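Local structure of ribokinase (Cryptococcus neoformans var. grubii serotype A, 6CW5) at residues 208-213 with 228-233; 222-227 with 251-256. The protein probably phosphorylates D-ribose at O-5 with ATP and a divalent cation, most likely magnesium, giving D-ribose 5-phosphate and ADP. One frame throughout, in Å; residues are numbered along the deposited sequence. Where two conformers were deposited one is given.

Interaction 1 (208-213 with 228-233)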
ATOM      1  N   SER A 208      24.771 -12.409   0.981  1.00 25.95           N
ATOM      2  CA  SER A 208      25.509 -13.466   1.654  1.00 26.04           C
ATOM      3  C   SER A 208      25.610 -14.687   0.752  1.00 37.79           C
ATOM      4  O   SER A 208      24.774 -14.899  -0.132  1.00 36.81           O
ATOM      5  CB  SER A 208      24.807 -13.823   2.962  1.00 27.57           C
ATOM      6  OG  SER A 208      25.482 -14.846   3.675  1.00 33.17           O
ATOM      7  N   SER A 209      26.661 -15.486   0.953  1.00 38.23           N
ATOM      8  CA  SER A 209      26.655 -16.821   0.369  1.00 41.05           C
ATOM      9  C   SER A 209      26.126 -17.883   1.329  1.00 41.66           C
ATOM     10  O   SER A 209      25.972 -19.041   0.921  1.00 43.29           O
ATOM     11  CB  SER A 209      28.057 -17.212  -0.097  1.00 43.77           C
ATOM     12  OG  SER A 209      28.919 -17.163   1.013  1.00 48.26           O
ATOM     13  N   ALA A 210      25.850 -17.527   2.586  1.00 40.04           N
ATOM     14  CA  ALA A 210      25.233 -18.481   3.500  1.00 36.46           C
ATOM     15  C   ALA A 210      23.836 -18.825   3.000  1.00 40.26           C
ATOM     16  O   ALA A 210      23.099 -17.952   2.532  1.00 45.92           O
ATOM     17  CB  ALA A 210      25.158 -17.912   4.914  1.00 31.45           C
ATOM     18  N   ASN A 211      23.490 -20.111   3.043  1.00 39.37           N
ATOM     19  CA  ASN A 211      22.120 -20.539   2.751  1.00 37.15           C
ATOM     20  C   ASN A 211      21.756 -21.716   3.637  1.00 33.60           C
ATOM     21  O   ASN A 211      21.877 -22.877   3.238  1.00 35.55           O
ATOM     22  CB  ASN A 211      21.915 -20.888   1.279  1.00 40.21           C
ATOM     23  CG  ASN A 211      20.442 -21.116   0.948  1.00 47.28           C
ATOM     24  OD1 ASN A 211      19.582 -21.082   1.837  1.00 39.68           O
ATOM     25  ND2 ASN A 211      20.146 -21.351  -0.322  1.00 52.95           N
ATOM     26  N   PRO A 212      21.256 -21.451   4.844  1.00 34.11           N
ATOM     27  CA  PRO A 212      20.874 -22.565   5.726  1.00 30.39           C
ATOM     28  C   PRO A 212      19.799 -23.446   5.123  1.00 37.13           C
ATOM     29  O   PRO A 212      19.624 -24.584   5.575  1.00 42.51           O
ATOM     30  CB  PRO A 212      20.394 -21.861   7.008  1.00 28.63           C
ATOM     31  CG  PRO A 212      20.938 -20.460   6.921  1.00 26.94           C
ATOM     32  CD  PRO A 212      20.969 -20.143   5.449  1.00 28.30           C
ATOM     33  N   GLY A 213      19.098 -22.982   4.087  1.00 35.33           N
ATOM     34  CA  GLY A 213      18.129 -23.858   3.454  1.00 41.88           C
ATOM     35  C   GLY A 213      18.732 -25.057   2.751  1.00 51.59           C
ATOM     36  O   GLY A 213      17.985 -25.962   2.361  1.00 54.00           O
ATOM     37  N   ILE A 228      21.522 -16.648  11.462  1.00 21.29           N
ATOM     38  CA  ILE A 228      20.816 -15.629  12.245  1.00 20.59           C
ATOM     39  C   ILE A 228      21.781 -14.526  12.666  1.00 21.28           C
ATOM     40  O   ILE A 228      21.487 -13.328  12.542  1.00 21.76           O
ATOM     41  CB  ILE A 228      20.150 -16.264  13.475  1.00 20.78           C
ATOM     42  CG1 ILE A 228      18.914 -17.077  13.063  1.00 22.11           C
ATOM     43  CG2 ILE A 228      19.749 -15.176  14.476  1.00 19.82           C
ATOM     44  CD1 ILE A 228      18.374 -17.941  14.249  1.00 20.47           C
ATOM     45  N   LEU A 229      22.941 -14.914  13.184  1.00 18.33           N
ATOM     46  CA  LEU A 229      23.903 -13.912  13.647  1.00 21.61           C
ATOM     47  C   LEU A 229      24.410 -13.063  12.484  1.00 23.80           C
ATOM     48  O   LEU A 229      24.645 -11.853  12.635  1.00 24.44           O
ATOM     49  CB  LEU A 229      25.075 -14.583  14.375  1.00 21.30           C
ATOM     50  CG  LEU A 229      24.735 -15.304  15.680  1.00 21.73           C
ATOM     51  CD1 LEU A 229      25.908 -16.080  16.215  1.00 20.87           C
ATOM     52  CD2 LEU A 229      24.241 -14.270  16.726  1.00 28.19           C
ATOM     53  N   GLU A 230      24.592 -13.681  11.319  1.00 21.62           N
ATOM     54  CA  GLU A 230      25.007 -12.951  10.128  1.00 21.61           C
ATOM     55  C   GLU A 230      23.930 -11.970   9.675  1.00 25.08           C
ATOM     56  O   GLU A 230      24.217 -10.807   9.334  1.00 24.09           O
ATOM     57  CB  GLU A 230      25.322 -13.933   8.997  1.00 24.38           C
ATOM     58  CG  GLU A 230      25.769 -13.181   7.763  1.00 28.78           C
ATOM     59  CD  GLU A 230      26.361 -14.042   6.665  1.00 31.76           C
ATOM     60  OE1 GLU A 230      26.625 -15.253   6.886  1.00 31.88           O
ATOM     61  OE2 GLU A 230      26.572 -13.470   5.567  1.00 29.38           O
ATOM     62  N   LEU A 231      22.687 -12.434   9.660  1.00 19.94           N
ATOM     63  CA  LEU A 231      21.572 -11.582   9.276  1.00 18.96           C
ATOM     64  C   LEU A 231      21.503 -10.377  10.191  1.00 19.82           C
ATOM     65  O   LEU A 231      21.350  -9.246   9.723  1.00 23.01           O
ATOM     66  CB  LEU A 231      20.272 -12.389   9.305  1.00 20.23           C
ATOM     67  CG  LEU A 231      18.995 -11.672   8.886  1.00 25.56           C
ATOM     68  CD1 LEU A 231      19.159 -11.094   7.485  1.00 24.24           C
ATOM     69  CD2 LEU A 231      17.763 -12.618   8.941  1.00 23.73           C
ATOM     70  N   HIS A 232      21.692 -10.595  11.500  1.00 18.21           N
ATOM     71  CA  HIS A 232      21.637  -9.501  12.460  1.00 23.50           C
ATOM     72  C   HIS A 232      22.575  -8.370  12.080  1.00 25.16           C
ATOM     73  O   HIS A 232      22.222  -7.197  12.218  1.00 23.96           O
ATOM     74  CB  HIS A 232      21.995 -10.020  13.863  1.00 23.95           C
ATOM     75  CG  HIS A 232      22.159  -8.939  14.886  1.00 26.00           C
ATOM     76  ND1 HIS A 232      21.087  -8.206  15.355  1.00 23.12           N
ATOM     77  CD2 HIS A 232      23.250  -8.486  15.558  1.00 25.30           C
ATOM     78  CE1 HIS A 232      21.512  -7.347  16.267  1.00 24.70           C
ATOM     79  NE2 HIS A 232      22.823  -7.480  16.393  1.00 28.86           N
ATOM     80  N   GLU A 233      23.786  -8.706  11.617  1.00 21.83           N
ATOM     81  CA  GLU A 233      24.819  -7.729  11.307  1.00 24.71           C
ATOM     82  C   GLU A 233      24.705  -7.152   9.907  1.00 25.19           C
ATOM     83  O   GLU A 233      25.470  -6.234   9.571  1.00 26.86           O
ATOM     84  CB  GLU A 233      26.211  -8.358  11.416  1.00 29.66           C
ATOM     85  CG  GLU A 233      26.484  -9.083  12.691  1.00 44.55           C
ATOM     86  CD  GLU A 233      26.898  -8.159  13.796  1.00 48.99           C
ATOM     87  OE1 GLU A 233      27.460  -7.077  13.510  1.00 50.94           O
ATOM     88  OE2 GLU A 233      26.658  -8.522  14.959  1.00 48.72           O
TER
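Ser208 and Glu230 meet across a gap that no backbone atoms close: their CA atoms, the nearest pair between segment 208-213 and the helical residues 228-233, stand 8.5 Å apart. Two side chains span it. Glu230 leaves the helix with CG anti to the backbone N (chi1 -179°) and runs on extended, which carries its carboxylate out to the loop. There Ser208 OG donates a short hydrogen bond of 2.6 Å to Glu230 OE2, reaching that oxygen from above the carboxylate plane, 49° out of it. The other oxygen, Glu230 OE1, lies 3.6 Å from Ala210 CB, a plain van der Waals contact, and makes no hydrogen bond to Ser208 OG. The serine hydroxyl works in two directions. While donating to the glutamate, Ser208 OG accepts from the backbone N of Ala210 at 2.9 Å, the bond of an ST turn. The N-H of Ala210 holds the hydroxyl from the loop side, and the turn probably helps to keep the Ala210 methyl next to the carboxylate. In the alpha/beta fold of this PfkB-family kinase, segment 208-213, mostly loop with a 3-10 turn starting at Pro212, is part of the connection between helix 196-205 and helix 220-233, and the contact ties it to the second helix at the protein surface. Further along, Asn211 OD1 takes the backbone N of Gly213 at 3.0 Å in an Asx turn, and Pro212 packs on Leu199 and Leu203 of helix 196-205. The buried neighbours of Glu230 face elsewhere: Ile228 lies on Ile243 and Cys245, and Leu231 on Leu199 and Ile243.

Interaction 2 (222-227 with 251-256); sequences AKASAG and GILCYE
Leu253 pushes its two methyl groups against one turn of helix 220-233: CD1 meets Ala224 and Ser225, while CD2 meets the hydroxyl of Ser225. This is helix-on-sheet packing in the alpha/beta fold of the ribokinase family: the helix lies over the edge region of the large mixed sheet, where strand 252-255 runs antiparallel to its neighbours 242-246 and 262-264. The contact with Ala224 is tight, its CB standing 3.5 Å from Leu253 CD1. Leu253 CD1 also lies 3.6 Å from Ser225 N, so the leucine end rests on the helix backbone as well as on its side chains. Around this first shell, Ile228 and Val261 add to the apolar surroundings of Leu253, and Leu247 touches Ala224. The strand is held in place by backbone hydrogen bonds of Leu253 with Cys245 and of Tyr255 with Ile243 on one neighbour, and of Ile252 with Leu264 and Cys254 with Gly262 on the other. Gly251, just ahead of the strand, belongs to the ADP-binding site seen for this protein, though no nucleotide is bound here; Thr246 of that site is about 8 Å from Leu253, side chain to side chain. The serine hydroxyl has its polar partner within its own helix. With OG beside the backbone N (chi1 -75°), Ser225 OG turns back to the carbonyl O of Gln221, to which it is hydrogen-bonded, and stays in contact with the leucine methyls. Towards the strand it meets only carbon: Ser225 OG is 3.6 Å from Leu253 CD1 and 3.5 Å from Leu253 CD2.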
ATOM      1  N   ALA A 222      23.598 -25.598  13.495  1.00 32.08           N
ATOM      2  CA  ALA A 222      24.810 -24.788  13.432  1.00 32.69           C
ATOM      3  C   ALA A 222      24.731 -23.733  12.331  1.00 36.35           C
ATOM      4  O   ALA A 222      25.072 -22.572  12.558  1.00 26.79           O
ATOM      5  CB  ALA A 222      26.034 -25.686  13.221  1.00 32.45           C
ATOM      6  N   LYS A 223      24.337 -24.129  11.110  1.00 27.65           N
ATOM      7  CA  LYS A 223      24.334 -23.185   9.990  1.00 26.19           C
ATOM      8  C   LYS A 223      23.245 -22.146  10.150  1.00 28.30           C
ATOM      9  O   LYS A 223      23.433 -20.971   9.790  1.00 25.54           O
ATOM     10  CB  LYS A 223      24.130 -23.925   8.661  1.00 28.14           C
ATOM     11  CG  LYS A 223      25.251 -24.844   8.260  1.00 34.48           C
ATOM     12  CD  LYS A 223      26.485 -24.071   7.870  1.00 40.34           C
ATOM     13  CE  LYS A 223      27.570 -25.036   7.395  1.00 56.87           C
ATOM     14  NZ  LYS A 223      28.710 -24.281   6.819  1.00 64.11           N
ATOM     15  N   ALA A 224      22.069 -22.568  10.637  1.00 23.00           N
ATOM     16  CA  ALA A 224      20.999 -21.596  10.843  1.00 21.77           C
ATOM     17  C   ALA A 224      21.344 -20.632  11.970  1.00 20.37           C
ATOM     18  O   ALA A 224      20.999 -19.449  11.889  1.00 24.50           O
ATOM     19  CB  ALA A 224      19.676 -22.311  11.131  1.00 25.08           C
ATOM     20  N   SER A 225      22.043 -21.107  13.014  1.00 21.29           N
ATOM     21  CA  SER A 225      22.438 -20.203  14.100  1.00 23.53           C
ATOM     22  C   SER A 225      23.397 -19.141  13.589  1.00 22.86           C
ATOM     23  O   SER A 225      23.239 -17.947  13.883  1.00 25.15           O
ATOM     24  CB  SER A 225      23.101 -20.979  15.244  1.00 24.59           C
ATOM     25  OG  SER A 225      22.149 -21.683  16.008  1.00 27.65           O
ATOM     26  N   ALA A 226      24.420 -19.569  12.841  1.00 24.77           N
ATOM     27  CA  ALA A 226      25.346 -18.621  12.229  1.00 26.00           C
ATOM     28  C   ALA A 226      24.624 -17.709  11.254  1.00 25.30           C
ATOM     29  O   ALA A 226      24.921 -16.510  11.181  1.00 26.40           O
ATOM     30  CB  ALA A 226      26.507 -19.360  11.535  1.00 24.17           C
ATOM     31  N   GLY A 227      23.638 -18.241  10.520  1.00 20.79           N
ATOM     32  CA  GLY A 227      22.892 -17.405   9.591  1.00 20.22           C
ATOM     33  C   GLY A 227      22.088 -16.326  10.298  1.00 22.11           C
ATOM     34  O   GLY A 227      21.981 -15.199   9.810  1.00 21.08           O
ATOM     35  N   GLY A 251      13.438 -28.638  15.599  1.00 40.91           N
ATOM     36  CA  GLY A 251      13.315 -27.638  16.644  1.00 37.68           C
ATOM     37  C   GLY A 251      13.217 -26.213  16.130  1.00 31.50           C
ATOM     38  O   GLY A 251      12.797 -25.943  14.997  1.00 30.49           O
ATOM     39  N   ILE A 252      13.565 -25.277  17.012  1.00 30.11           N
ATOM     40  CA  ILE A 252      13.512 -23.855  16.684  1.00 27.74           C
ATOM     41  C   ILE A 252      14.720 -23.149  17.281  1.00 31.62           C
ATOM     42  O   ILE A 252      15.286 -23.579  18.293  1.00 29.04           O
ATOM     43  CB  ILE A 252      12.221 -23.152  17.169  1.00 28.82           C
ATOM     44  CG1 ILE A 252      12.178 -23.117  18.687  1.00 35.84           C
ATOM     45  CG2 ILE A 252      10.979 -23.861  16.669  1.00 35.80           C
ATOM     46  CD1 ILE A 252      11.241 -22.060  19.231  1.00 41.31           C
ATOM     47  N   LEU A 253      15.097 -22.042  16.643  1.00 25.39           N
ATOM     48  CA  LEU A 253      16.113 -21.123  17.139  1.00 24.50           C
ATOM     49  C   LEU A 253      15.459 -19.781  17.465  1.00 25.71           C
ATOM     50  O   LEU A 253      14.572 -19.315  16.749  1.00 25.74           O
ATOM     51  CB  LEU A 253      17.209 -20.938  16.085  1.00 24.38           C
ATOM     52  CG  LEU A 253      18.030 -22.178  15.738  1.00 28.41           C
ATOM     53  CD1 LEU A 253      18.909 -21.958  14.495  1.00 27.75           C
ATOM     54  CD2 LEU A 253      18.903 -22.560  16.920  1.00 30.12           C
ATOM     55  N   CYS A 254      15.883 -19.166  18.547  1.00 23.67           N
ATOM     56  CA  CYS A 254      15.338 -17.887  18.977  0.61 23.76           C
ATOM     57  C   CYS A 254      16.500 -16.940  19.238  1.00 26.44           C
ATOM     58  O   CYS A 254      17.502 -17.337  19.849  1.00 27.38           O
ATOM     59  CB  CYS A 254      14.461 -18.073  20.236  0.61 29.06           C
ATOM     60  SG  CYS A 254      13.859 -16.556  21.038  0.61 33.09           S
ATOM     61  N   TYR A 255      16.372 -15.699  18.770  1.00 22.09           N
ATOM     62  CA  TYR A 255      17.436 -14.712  18.909  1.00 20.74           C
ATOM     63  C   TYR A 255      16.825 -13.361  19.243  1.00 27.45           C
ATOM     64  O   TYR A 255      16.014 -12.840  18.471  1.00 25.26           O
ATOM     65  CB  TYR A 255      18.274 -14.602  17.622  1.00 19.66           C
ATOM     66  CG  TYR A 255      19.224 -13.428  17.624  1.00 22.31           C
ATOM     67  CD1 TYR A 255      20.430 -13.502  18.307  1.00 24.32           C
ATOM     68  CD2 TYR A 255      18.913 -12.248  16.962  1.00 26.28           C
ATOM     69  CE1 TYR A 255      21.304 -12.429  18.326  1.00 23.01           C
ATOM     70  CE2 TYR A 255      19.781 -11.172  16.970  1.00 22.14           C
ATOM     71  CZ  TYR A 255      20.978 -11.274  17.657  1.00 25.29           C
ATOM     72  OH  TYR A 255      21.861 -10.217  17.684  1.00 25.62           O
ATOM     73  N   GLU A 256      17.225 -12.792  20.376  1.00 24.06           N
ATOM     74  CA  GLU A 256      16.984 -11.376  20.644  1.00 24.97           C
ATOM     75  C   GLU A 256      18.240 -10.574  20.374  1.00 24.24           C
ATOM     76  O   GLU A 256      19.354 -11.047  20.656  1.00 25.20           O
ATOM     77  CB  GLU A 256      16.540 -11.138  22.097  1.00 25.28           C
ATOM     78  CG  GLU A 256      15.310 -11.912  22.473  1.00 29.75           C
ATOM     79  CD  GLU A 256      14.911 -11.646  23.902  1.00 43.62           C
ATOM     80  OE1 GLU A 256      15.356 -12.401  24.788  1.00 37.87           O
ATOM     81  OE2 GLU A 256      14.183 -10.658  24.127  1.00 41.22           O
TER

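Overall arrangement
Helix 220-233 serves both contacts, and their centres lie about 10 Å apart. Interaction 1 is a surface contact, made by a charged side chain reaching to a loop hydroxyl; interaction 2 is buried and mostly apolar, without a hydrogen bond across it, made by small helix residues against a leucine of the sheet. Polar bonding spans the first, and close van der Waals packing the second. The two also touch directly: residues 228-233 continue the helix over the same strand, with Ile228 CD1 3.7 Å from Leu253 CB and the rings of His232 and Tyr255 edge-to-face. One face of the helix thus lies on the sheet, whereas Glu230 works at the surface.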